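Local coordinates for protein SxtG (Microseira wollei, PDB 6U1R) that acts as an amidinotransferase in saxitoxin biosynthesis, probably passing an amidino group from a donor to an acceptor amine through an amidino-cysteine intermediate, at residues N322-D327 against V373-T378; V40-V45 against H98-E103; V331-E334 against P339-K342; K276-P281 against K345-K350. All blocks are in the same frame, centred on the assembly; numbering follows the deposited sequence.

Interaction 1 (N322-D327 against V373-T378)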
loop_
_atom_site.group_PDB
_atom_site.type_symbol
_atom_site.label_atom_id
_atom_site.label_comp_id
_atom_site.label_asym_id
_atom_site.label_seq_id
_atom_site.Cartn_x
_atom_site.Cartn_y
_atom_site.Cartn_z
ATOM N N ASN A 322 -25.719 -8.422 9.630
ATOM C CA ASN A 322 -24.265 -8.488 9.773
ATOM C C ASN A 322 -23.859 -9.748 10.536
ATOM O O ASN A 322 -23.098 -9.678 11.505
ATOM C CB ASN A 322 -23.783 -7.218 10.487
ATOM C CG ASN A 322 -22.315 -6.926 10.284
ATOM O OD1 ASN A 322 -21.546 -6.831 11.256
ATOM N ND2 ASN A 322 -21.922 -6.707 9.030
ATOM N N VAL A 323 -24.338 -10.907 10.077
ATOM C CA VAL A 323 -24.087 -12.194 10.727
ATOM C C VAL A 323 -22.706 -12.734 10.375
ATOM O O VAL A 323 -22.051 -12.259 9.437
ATOM C CB VAL A 323 -25.171 -13.216 10.333
ATOM C CG1 VAL A 323 -26.537 -12.796 10.892
ATOM C CG2 VAL A 323 -25.217 -13.384 8.806
ATOM N N LEU A 324 -22.261 -13.743 11.124
ATOM C CA LEU A 324 -20.970 -14.402 10.904
ATOM C C LEU A 324 -21.220 -15.903 10.832
ATOM O O LEU A 324 -21.784 -16.478 11.765
ATOM C CB LEU A 324 -19.961 -14.086 12.020
ATOM C CG LEU A 324 -18.609 -14.818 11.921
ATOM C CD1 LEU A 324 -17.843 -14.326 10.715
ATOM C CD2 LEU A 324 -17.762 -14.687 13.192
ATOM N N MET A 325 -20.788 -16.523 9.734
ATOM C CA MET A 325 -20.906 -17.964 9.535
ATOM C C MET A 325 -19.678 -18.667 10.106
ATOM O O MET A 325 -18.548 -18.320 9.754
ATOM C CB MET A 325 -21.020 -18.312 8.051
ATOM C CG MET A 325 -22.164 -17.642 7.279
ATOM S SD MET A 325 -23.764 -17.959 7.967
ATOM C CE MET A 325 -23.884 -19.741 7.790
ATOM N N LEU A 326 -19.909 -19.691 10.929
ATOM C CA LEU A 326 -18.837 -20.562 11.394
ATOM C C LEU A 326 -18.599 -21.746 10.471
ATOM O O LEU A 326 -17.509 -22.337 10.499
ATOM C CB LEU A 326 -19.159 -21.068 12.803
ATOM C CG LEU A 326 -19.562 -20.001 13.820
ATOM C CD1 LEU A 326 -19.739 -20.601 15.208
ATOM C CD2 LEU A 326 -18.560 -18.843 13.839
ATOM N N ASP A 327 -19.612 -22.122 9.699
ATOM C CA ASP A 327 -19.526 -23.060 8.581
ATOM C C ASP A 327 -20.791 -22.812 7.766
ATOM O O ASP A 327 -21.430 -21.769 7.930
ATOM C CB ASP A 327 -19.349 -24.513 9.059
ATOM C CG ASP A 327 -20.425 -24.965 10.025
ATOM O OD1 ASP A 327 -21.576 -24.485 9.941
ATOM O OD2 ASP A 327 -20.099 -25.823 10.882
ATOM N N VAL A 373 -9.314 -15.061 8.855
ATOM C CA VAL A 373 -8.058 -15.316 8.157
ATOM C C VAL A 373 -7.910 -16.776 7.723
ATOM O O VAL A 373 -7.196 -17.052 6.755
ATOM C CB VAL A 373 -6.859 -14.856 9.022
ATOM C CG1 VAL A 373 -6.926 -13.353 9.231
ATOM C CG2 VAL A 373 -6.833 -15.540 10.346
ATOM N N ARG A 374 -8.547 -17.732 8.395
ATOM C CA ARG A 374 -8.422 -19.130 7.971
ATOM C C ARG A 374 -9.766 -19.837 8.041
ATOM O O ARG A 374 -10.328 -20.022 9.127
ATOM C CB ARG A 374 -7.389 -19.904 8.788
ATOM C CG ARG A 374 -7.139 -21.281 8.178
ATOM C CD ARG A 374 -5.852 -21.939 8.673
ATOM N NE ARG A 374 -5.931 -22.256 10.091
ATOM C CZ ARG A 374 -5.418 -21.515 11.072
ATOM N NH1 ARG A 374 -4.784 -20.381 10.823
ATOM N NH2 ARG A 374 -5.556 -21.914 12.322
ATOM N N ARG A 375 -10.267 -20.203 6.866
ATOM C CA ARG A 375 -11.402 -21.100 6.692
ATOM C C ARG A 375 -10.931 -22.277 5.844
ATOM O O ARG A 375 -10.385 -22.084 4.756
ATOM C CB ARG A 375 -12.576 -20.421 5.983
ATOM C CG ARG A 375 -13.276 -19.305 6.756
ATOM C CD ARG A 375 -14.386 -18.702 5.910
ATOM N NE ARG A 375 -15.039 -17.626 6.634
ATOM C CZ ARG A 375 -15.968 -17.800 7.559
ATOM N NH1 ARG A 375 -16.395 -19.024 7.875
ATOM N NH2 ARG A 375 -16.479 -16.741 8.186
ATOM N N ARG A 376 -11.172 -23.489 6.320
ATOM C CA ARG A 376 -10.731 -24.684 5.607
ATOM C C ARG A 376 -11.416 -24.784 4.244
ATOM O O ARG A 376 -12.643 -24.914 4.169
ATOM C CB ARG A 376 -11.053 -25.905 6.471
ATOM C CG ARG A 376 -10.363 -27.183 6.062
ATOM C CD ARG A 376 -10.393 -28.196 7.218
ATOM N NE ARG A 376 -11.758 -28.542 7.628
ATOM C CZ ARG A 376 -12.362 -28.151 8.756
ATOM N NH1 ARG A 376 -11.752 -27.364 9.648
ATOM N NH2 ARG A 376 -13.607 -28.549 8.994
ATOM N N GLY A 377 -10.644 -24.735 3.168
ATOM C CA GLY A 377 -11.229 -24.847 1.846
ATOM C C GLY A 377 -10.284 -24.411 0.746
ATOM O O GLY A 377 -9.118 -24.080 0.978
ATOM N N THR A 378 -10.828 -24.427 -0.470
ATOM C CA THR A 378 -10.113 -24.165 -1.714
ATOM C C THR A 378 -10.901 -23.161 -2.552
ATOM O O THR A 378 -12.035 -22.808 -2.225
ATOM C CB THR A 378 -9.913 -25.462 -2.507
ATOM O OG1 THR A 378 -11.182 -26.117 -2.603
ATOM C CG2 THR A 378 -8.916 -26.396 -1.816
#
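With CG lying opposite the carbonyl carbon (chi1 -67°) and the chain fully extended from there to NE, R375 reaches out from strand 370-375 and sets its guanidinium against the backbone of M325. The two end nitrogens converge on a single oxygen. NH1 of R375 donates to M325 O at 2.9 Å, and NH2 of R375 reaches the same M325 O at 3.0 Å. The acceptor lies almost in the guanidinium plane, yet the two donors use it differently: NH2 sits in the carbonyl plane, whereas NH1 stands 38° above it. Both bonds are bent at hydrogen, as they must be when two N-H groups share one acceptor.

L324 lies in the guanidinium plane too, to one side, beyond NH2. With CG anti to the backbone N (chi1 176°), it brings CD1 to 3.8 Å from R375 NH2, an apolar flank that does not compete for the N-H groups. The thioether of M325 is turned elsewhere, onto V331, so R375 holds this residue by its carbonyl.

Arginine suits the place because it alone among side chains combines such length with so many N-H groups. NE of R375 is paired with D372 in a salt bridge, and NH1 also bonds to D35 O. Just before R375, V373 and R374 both face E39 in a classic beta bulge. The contact thus joins the edge strands of two sheets of the family's beta/alpha propeller without strand pairing. The positive charge, shared with D372, probably makes these two bent bonds stronger than neutral N-H groups would, and they satisfy a buried carbonyl.

Interaction 2 (V40-V45 against H98-E103)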
loop_
_atom_site.group_PDB
_atom_site.type_symbol
_atom_site.label_atom_id
_atom_site.label_comp_id
_atom_site.label_asym_id
_atom_site.label_seq_id
_atom_site.Cartn_x
_atom_site.Cartn_y
_atom_site.Cartn_z
ATOM N N VAL A 40 -9.728 -16.524 13.439
ATOM C CA VAL A 40 -10.346 -15.226 13.191
ATOM C C VAL A 40 -9.643 -14.163 14.036
ATOM O O VAL A 40 -9.278 -14.416 15.191
ATOM C CB VAL A 40 -11.868 -15.302 13.499
ATOM C CG1 VAL A 40 -12.127 -15.475 15.017
ATOM C CG2 VAL A 40 -12.609 -14.104 12.938
ATOM N N ILE A 41 -9.404 -12.981 13.447
ATOM C CA ILE A 41 -9.017 -11.795 14.215
ATOM C C ILE A 41 -10.299 -11.129 14.688
ATOM O O ILE A 41 -11.228 -10.938 13.897
ATOM C CB ILE A 41 -8.175 -10.818 13.368
ATOM C CG1 ILE A 41 -6.925 -11.529 12.818
ATOM C CG2 ILE A 41 -7.823 -9.575 14.191
ATOM C CD1 ILE A 41 -6.020 -10.675 11.881
ATOM N N VAL A 42 -10.365 -10.780 15.968
ATOM C CA VAL A 42 -11.519 -10.069 16.515
ATOM C C VAL A 42 -11.061 -8.678 16.931
ATOM O O VAL A 42 -9.941 -8.505 17.422
ATOM C CB VAL A 42 -12.169 -10.842 17.681
ATOM C CG1 VAL A 42 -13.349 -10.104 18.242
ATOM C CG2 VAL A 42 -12.662 -12.203 17.186
ATOM N N GLY A 43 -11.915 -7.688 16.710
ATOM C CA GLY A 43 -11.582 -6.313 17.006
ATOM C C GLY A 43 -11.515 -6.013 18.505
ATOM O O GLY A 43 -11.749 -6.858 19.375
ATOM N N SER A 44 -11.173 -4.762 18.791
ATOM C CA SER A 44 -11.064 -4.256 20.154
ATOM C C SER A 44 -11.685 -2.870 20.216
ATOM O O SER A 44 -11.520 -2.074 19.284
ATOM C CB SER A 44 -9.596 -4.192 20.609
ATOM O OG SER A 44 -9.441 -3.356 21.746
ATOM N N VAL A 45 -12.403 -2.580 21.305
ATOM C CA VAL A 45 -12.987 -1.257 21.501
ATOM C C VAL A 45 -12.167 -0.385 22.435
ATOM O O VAL A 45 -12.512 0.784 22.632
ATOM C CB VAL A 45 -14.432 -1.343 22.028
ATOM C CG1 VAL A 45 -15.342 -1.867 20.964
ATOM C CG2 VAL A 45 -14.509 -2.234 23.278
ATOM N N HIS A 98 -16.083 -15.891 23.698
ATOM C CA HIS A 98 -16.319 -17.162 24.386
ATOM C C HIS A 98 -17.120 -18.124 23.501
ATOM O O HIS A 98 -16.818 -19.322 23.436
ATOM C CB HIS A 98 -17.054 -16.937 25.710
ATOM C CG HIS A 98 -16.170 -16.594 26.880
ATOM N ND1 HIS A 98 -14.924 -17.148 27.079
ATOM C CD2 HIS A 98 -16.385 -15.772 27.936
ATOM C CE1 HIS A 98 -14.398 -16.666 28.194
ATOM N NE2 HIS A 98 -15.264 -15.828 28.732
ATOM N N ILE A 99 -18.143 -17.619 22.811
ATOM C CA ILE A 99 -18.903 -18.449 21.872
ATOM C C ILE A 99 -18.000 -18.986 20.766
ATOM O O ILE A 99 -18.022 -20.183 20.445
ATOM C CB ILE A 99 -20.088 -17.656 21.293
ATOM C CG1 ILE A 99 -21.090 -17.331 22.417
ATOM C CG2 ILE A 99 -20.750 -18.451 20.165
ATOM C CD1 ILE A 99 -22.292 -16.477 21.997
ATOM N N LEU A 100 -17.230 -18.104 20.127
ATOM C CA LEU A 100 -16.333 -18.542 19.059
ATOM C C LEU A 100 -15.403 -19.656 19.526
ATOM O O LEU A 100 -15.204 -20.657 18.823
ATOM C CB LEU A 100 -15.511 -17.358 18.544
ATOM C CG LEU A 100 -16.266 -16.284 17.749
ATOM C CD1 LEU A 100 -15.332 -15.095 17.482
ATOM C CD2 LEU A 100 -16.794 -16.830 16.445
ATOM N N GLU A 101 -14.801 -19.484 20.701
ATOM C CA GLU A 101 -13.873 -20.485 21.215
ATOM C C GLU A 101 -14.589 -21.789 21.557
ATOM O O GLU A 101 -14.059 -22.880 21.297
ATOM C CB GLU A 101 -13.136 -19.915 22.425
ATOM C CG GLU A 101 -12.220 -18.729 22.044
ATOM C CD GLU A 101 -11.597 -18.003 23.241
ATOM O OE1 GLU A 101 -12.195 -17.985 24.343
ATOM O OE2 GLU A 101 -10.511 -17.414 23.057
ATOM N N ALA A 102 -15.769 -21.704 22.162
ATOM C CA ALA A 102 -16.519 -22.919 22.466
ATOM C C ALA A 102 -16.894 -23.663 21.199
ATOM O O ALA A 102 -16.980 -24.901 21.196
ATOM C CB ALA A 102 -17.763 -22.568 23.269
ATOM N N GLU A 103 -17.118 -22.932 20.111
ATOM C CA GLU A 103 -17.419 -23.547 18.828
ATOM C C GLU A 103 -16.163 -23.991 18.063
ATOM O O GLU A 103 -16.279 -24.363 16.889
ATOM C CB GLU A 103 -18.254 -22.576 17.986
ATOM C CG GLU A 103 -19.617 -22.265 18.580
ATOM C CD GLU A 103 -20.526 -23.482 18.641
ATOM O OE1 GLU A 103 -20.398 -24.371 17.771
ATOM O OE2 GLU A 103 -21.361 -23.546 19.572
#
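L100 projects from the last turn of helix 83-102 toward V40 and V42 of strand 37-42. Its CB and CG make no close approach to the strand; they serve as the stem that carries the branch across. The CG lies anti to the carbonyl carbon (chi1 -70°), and from it the two methyls part company. CD1 drops between the two valines, 3.9 Å from V42 CG2 and 4.1 Å from V40 CG1. CD2 instead meets L324, L326 and I332.

The helix belongs to the long, largely helical connection between strand 37-42 and strand 106-109, which lie side by side and parallel in one sheet: a beta-alpha-beta crossover, here with further helices in the connection. L100 also packs on V107, so a single leucine spans the two strands that its own helix connects.

V40 and V42 are two residues apart in the strand and therefore present their branches on the same face, where beta-branched residues fit the extended backbone well. The L100 side chain lies roughly at right angles to that of V40 and more obliquely to that of V42. Beyond L100 the helix runs out, and E103, the first residue past it, turns its carboxylate to a salt bridge with R330.

Interaction 3 (V331-E334 against P339-K342)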
loop_
_atom_site.group_PDB
_atom_site.type_symbol
_atom_site.label_atom_id
_atom_site.label_comp_id
_atom_site.label_asym_id
_atom_site.label_seq_id
_atom_site.Cartn_x
_atom_site.Cartn_y
_atom_site.Cartn_z
ATOM N N VAL A 331 -24.490 -20.058 12.408
ATOM C CA VAL A 331 -24.471 -18.617 12.141
ATOM C C VAL A 331 -24.694 -17.858 13.444
ATOM O O VAL A 331 -25.652 -18.131 14.173
ATOM C CB VAL A 331 -25.532 -18.228 11.081
ATOM C CG1 VAL A 331 -26.914 -18.750 11.434
ATOM C CG2 VAL A 331 -25.558 -16.716 10.870
ATOM N N ILE A 332 -23.796 -16.905 13.751
ATOM C CA ILE A 332 -23.943 -16.056 14.926
ATOM C C ILE A 332 -24.819 -14.872 14.537
ATOM O O ILE A 332 -24.578 -14.213 13.511
ATOM C CB ILE A 332 -22.572 -15.610 15.472
ATOM C CG1 ILE A 332 -21.818 -16.834 16.040
ATOM C CG2 ILE A 332 -22.731 -14.550 16.560
ATOM C CD1 ILE A 332 -20.423 -16.567 16.486
ATOM N N VAL A 333 -25.831 -14.599 15.358
ATOM C CA VAL A 333 -26.846 -13.591 15.074
ATOM C C VAL A 333 -27.248 -12.967 16.403
ATOM O O VAL A 333 -27.146 -13.594 17.465
ATOM C CB VAL A 333 -28.036 -14.229 14.316
ATOM C CG1 VAL A 333 -28.485 -15.463 15.008
ATOM C CG2 VAL A 333 -29.204 -13.263 14.138
ATOM N N GLU A 334 -27.678 -11.708 16.349
ATOM C CA GLU A 334 -27.868 -10.921 17.560
ATOM C C GLU A 334 -29.216 -11.217 18.225
ATOM O O GLU A 334 -30.246 -11.370 17.561
ATOM C CB GLU A 334 -27.749 -9.433 17.239
ATOM C CG GLU A 334 -27.265 -8.569 18.415
ATOM C CD GLU A 334 -28.342 -8.296 19.467
ATOM O OE1 GLU A 334 -29.528 -8.126 19.097
ATOM O OE2 GLU A 334 -27.999 -8.223 20.672
ATOM N N PRO A 339 -36.836 -11.741 14.354
ATOM C CA PRO A 339 -37.244 -12.159 13.005
ATOM C C PRO A 339 -36.120 -12.814 12.216
ATOM O O PRO A 339 -36.342 -13.853 11.568
ATOM C CB PRO A 339 -37.725 -10.845 12.367
ATOM C CG PRO A 339 -38.175 -10.007 13.556
ATOM C CD PRO A 339 -37.168 -10.329 14.623
ATOM N N MET A 340 -34.903 -12.256 12.264
ATOM C CA MET A 340 -33.782 -12.898 11.582
ATOM C C MET A 340 -33.529 -14.301 12.122
ATOM O O MET A 340 -33.257 -15.218 11.343
ATOM C CB MET A 340 -32.513 -12.054 11.706
ATOM C CG MET A 340 -31.341 -12.582 10.884
ATOM S SD MET A 340 -31.619 -12.483 9.087
ATOM C CE MET A 340 -31.478 -10.747 8.845
ATOM N N ILE A 341 -33.567 -14.477 13.452
ATOM C CA ILE A 341 -33.321 -15.795 14.046
ATOM C C ILE A 341 -34.321 -16.812 13.503
ATOM O O ILE A 341 -33.953 -17.925 13.102
ATOM C CB ILE A 341 -33.373 -15.711 15.586
ATOM C CG1 ILE A 341 -32.198 -14.875 16.095
ATOM C CG2 ILE A 341 -33.330 -17.114 16.233
ATOM C CD1 ILE A 341 -32.373 -14.369 17.512
ATOM N N LYS A 342 -35.601 -16.431 13.458
ATOM C CA LYS A 342 -36.626 -17.349 12.967
ATOM C C LYS A 342 -36.439 -17.658 11.485
ATOM O O LYS A 342 -36.549 -18.818 11.066
ATOM C CB LYS A 342 -38.021 -16.765 13.206
ATOM C CG LYS A 342 -39.127 -17.662 12.611
ATOM C CD LYS A 342 -40.510 -17.138 12.883
ATOM C CE LYS A 342 -41.534 -18.002 12.140
ATOM N NZ LYS A 342 -42.877 -17.350 12.128
#
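This is apolar packing of a helix on the strand just before it, in which V333 meets M340 and I341, the nearest backbones being those of V333 and I341 with CA atoms 6.9 Å apart. V333 gives both of its methyls to the contact. Its CG1 touches I341 CG1 at 3.9 Å, while its CG2 touches that same I341 CG1 and, at 4.0 Å, M340 CG. The valine lies in a rotamer uncommon for this residue, with CG1 between the backbone N and the carbonyl carbon (chi1 49°), which turns both methyls to the helix.

Strand 330-334, helix 338-346 and strand 350-354 form a beta-alpha-beta unit whose two strands are parallel neighbours. I341 spans the two: it meets V333 on the first and V353 on the second, and its long branch carries CD1 on to E334 O, 3.7 Å away. That is a van der Waals contact with the backbone.

M340 contributes mainly its stem. The flexible chain bends beyond CG, taking the thioether away from V333 and toward L278. E334, at the end of the strand, directs its carboxylate to backbone N-H groups instead: OE1 accepts from K336 N and OE2 from F356 N, which satisfies a buried acid.

Interaction 4 (K276-P281 against K345-K350)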
loop_
_atom_site.group_PDB
_atom_site.type_symbol
_atom_site.label_atom_id
_atom_site.label_comp_id
_atom_site.label_asym_id
_atom_site.label_seq_id
_atom_site.Cartn_x
_atom_site.Cartn_y
_atom_site.Cartn_z
ATOM N N LYS A 276 -26.888 -19.812 -1.368
ATOM C CA LYS A 276 -27.747 -19.106 -0.409
ATOM C C LYS A 276 -27.186 -17.716 -0.117
ATOM O O LYS A 276 -26.105 -17.599 0.458
ATOM C CB LYS A 276 -27.852 -19.888 0.906
ATOM C CG LYS A 276 -28.267 -21.356 0.762
ATOM C CD LYS A 276 -29.666 -21.487 0.214
ATOM C CE LYS A 276 -30.013 -22.955 -0.083
ATOM N NZ LYS A 276 -30.021 -23.753 1.156
ATOM N N ILE A 277 -27.934 -16.670 -0.453
ATOM C CA ILE A 277 -27.477 -15.304 -0.224
ATOM C C ILE A 277 -28.608 -14.483 0.385
ATOM O O ILE A 277 -29.733 -14.471 -0.127
ATOM C CB ILE A 277 -26.930 -14.677 -1.522
ATOM C CG1 ILE A 277 -26.286 -13.311 -1.257
ATOM C CG2 ILE A 277 -27.995 -14.631 -2.634
ATOM C CD1 ILE A 277 -25.344 -12.889 -2.382
ATOM N N LEU A 278 -28.299 -13.820 1.496
ATOM C CA LEU A 278 -29.231 -13.001 2.257
ATOM C C LEU A 278 -29.225 -11.570 1.725
ATOM O O LEU A 278 -28.155 -10.957 1.592
ATOM C CB LEU A 278 -28.807 -13.035 3.725
ATOM C CG LEU A 278 -29.578 -12.281 4.806
ATOM C CD1 LEU A 278 -30.948 -12.892 4.998
ATOM C CD2 LEU A 278 -28.799 -12.319 6.118
ATOM N N VAL A 279 -30.419 -11.021 1.453
ATOM C CA VAL A 279 -30.539 -9.728 0.795
ATOM C C VAL A 279 -31.456 -8.801 1.587
ATOM O O VAL A 279 -32.485 -9.224 2.125
ATOM C CB VAL A 279 -31.050 -9.895 -0.651
ATOM C CG1 VAL A 279 -31.253 -8.562 -1.283
ATOM C CG2 VAL A 279 -30.066 -10.732 -1.438
ATOM N N ASN A 280 -31.066 -7.535 1.648
ATOM C CA ASN A 280 -31.804 -6.506 2.364
ATOM C C ASN A 280 -32.950 -6.009 1.491
ATOM O O ASN A 280 -32.693 -5.493 0.400
ATOM C CB ASN A 280 -30.832 -5.364 2.699
ATOM C CG ASN A 280 -31.472 -4.241 3.477
ATOM O OD1 ASN A 280 -32.606 -3.829 3.205
ATOM N ND2 ASN A 280 -30.724 -3.706 4.446
ATOM N N PRO A 281 -34.214 -6.128 1.921
ATOM C CA PRO A 281 -35.320 -5.783 1.012
ATOM C C PRO A 281 -35.470 -4.293 0.748
ATOM O O PRO A 281 -36.125 -3.922 -0.235
ATOM C CB PRO A 281 -36.555 -6.346 1.731
ATOM C CG PRO A 281 -36.229 -6.259 3.154
ATOM C CD PRO A 281 -34.711 -6.553 3.238
ATOM N N LYS A 345 -33.537 -20.088 10.938
ATOM C CA LYS A 345 -33.924 -21.463 11.266
ATOM C C LYS A 345 -34.786 -22.062 10.165
ATOM O O LYS A 345 -34.559 -23.197 9.723
ATOM C CB LYS A 345 -34.684 -21.503 12.588
ATOM C CG LYS A 345 -33.835 -21.251 13.801
ATOM C CD LYS A 345 -34.675 -21.133 15.091
ATOM C CE LYS A 345 -35.577 -22.339 15.295
ATOM N NZ LYS A 345 -35.903 -22.555 16.739
ATOM N N ASP A 346 -35.787 -21.309 9.713
ATOM C CA ASP A 346 -36.686 -21.819 8.688
ATOM C C ASP A 346 -35.949 -22.070 7.383
ATOM O O ASP A 346 -36.331 -22.971 6.626
ATOM C CB ASP A 346 -37.857 -20.853 8.481
ATOM C CG ASP A 346 -38.778 -20.769 9.709
ATOM O OD1 ASP A 346 -38.625 -21.586 10.654
ATOM O OD2 ASP A 346 -39.649 -19.882 9.736
ATOM N N TRP A 347 -34.877 -21.314 7.107
ATOM C CA TRP A 347 -34.072 -21.539 5.910
ATOM C C TRP A 347 -33.064 -22.680 6.064
ATOM O O TRP A 347 -32.327 -22.956 5.113
ATOM C CB TRP A 347 -33.325 -20.251 5.530
ATOM C CG TRP A 347 -34.187 -19.176 4.922
ATOM C CD1 TRP A 347 -35.257 -19.348 4.085
ATOM C CD2 TRP A 347 -34.044 -17.761 5.106
ATOM N NE1 TRP A 347 -35.791 -18.119 3.743
ATOM C CE2 TRP A 347 -35.061 -17.133 4.356
ATOM C CE3 TRP A 347 -33.152 -16.963 5.833
ATOM C CZ2 TRP A 347 -35.213 -15.747 4.310
ATOM C CZ3 TRP A 347 -33.303 -15.584 5.785
ATOM C CH2 TRP A 347 -34.342 -14.990 5.036
ATOM N N GLY A 348 -33.003 -23.323 7.223
ATOM C CA GLY A 348 -32.157 -24.483 7.432
ATOM C C GLY A 348 -30.846 -24.241 8.149
ATOM O O GLY A 348 -30.028 -25.167 8.237
ATOM N N PHE A 349 -30.605 -23.030 8.640
ATOM C CA PHE A 349 -29.385 -22.727 9.365
ATOM C C PHE A 349 -29.580 -23.004 10.854
ATOM O O PHE A 349 -30.685 -23.276 11.325
ATOM C CB PHE A 349 -28.973 -21.271 9.104
ATOM C CG PHE A 349 -28.670 -20.986 7.660
ATOM C CD1 PHE A 349 -27.414 -21.264 7.129
ATOM C CD2 PHE A 349 -29.639 -20.444 6.825
ATOM C CE1 PHE A 349 -27.128 -21.002 5.801
ATOM C CE2 PHE A 349 -29.361 -20.182 5.482
ATOM C CZ PHE A 349 -28.112 -20.453 4.966
ATOM N N LYS A 350 -28.478 -22.944 11.605
ATOM C CA LYS A 350 -28.482 -23.182 13.051
ATOM C C LYS A 350 -27.986 -21.917 13.743
ATOM O O LYS A 350 -26.771 -21.731 13.915
ATOM C CB LYS A 350 -27.605 -24.376 13.429
ATOM C CG LYS A 350 -28.077 -25.720 12.878
ATOM C CD LYS A 350 -29.500 -26.060 13.299
ATOM C CE LYS A 350 -29.919 -27.451 12.825
ATOM N NZ LYS A 350 -31.230 -27.850 13.424
HETATM O O HOH W 1 -32.636 -22.320 2.389
#
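K276, at the start of strand 276-279, meets F349 directly and W347 through a water, both residues following the end of helix 338-346. Its CB comes to the edge of the F349 ring, 4.1 Å from CZ, so the aliphatic base of the lysine provides the apolar part. Bent at chi2 and chi4, the chain then brings NZ to a water 3.2 Å away, and this water donates to W347 O at 2.8 Å.

While I277 faces the other side of the strand, L278 leaves it at a slant, and its CG, anti to the backbone N (chi1 -180°), carries CD1 obliquely to the six-membered ring of W347, 3.7 Å from CZ3. The two side chains stand about at right angles; the broad indole is large enough to meet both a leucine methyl and L299 of the neighbouring strand.

G348, between the two aromatic residues, takes the positive phi (100°) of a Schellman motif, a conformation that glycine adopts most easily. On either side of this turn W347 and F349 both point toward the strand. Chemically the contact is divided: dispersion holds the rings, while a water bridges the lysine ammonium and W347 O, just past the helix C-terminal end, where a positive charge would probably be favourable.

Overall arrangement
From the N terminus, interaction 2 comes first, opening at V40 and closing its loop at H98-E103, so that a helix returns onto the strand that precedes it. It is complete before the others begin. Interaction 4 opens at K276-P281 and interaction 1 at N322-D327. Interaction 3, a short turn from V331-E334 to P339-K342, lies within both of their spans. Interaction 4 then closes at K345-K350 and interaction 1 only at V373-T378, so these two cross. Interactions 3 and 4 share helix 338-346, which ties two sheets together; interaction 1 links one of these to the sheet of strand 37-42, where interaction 2 sits.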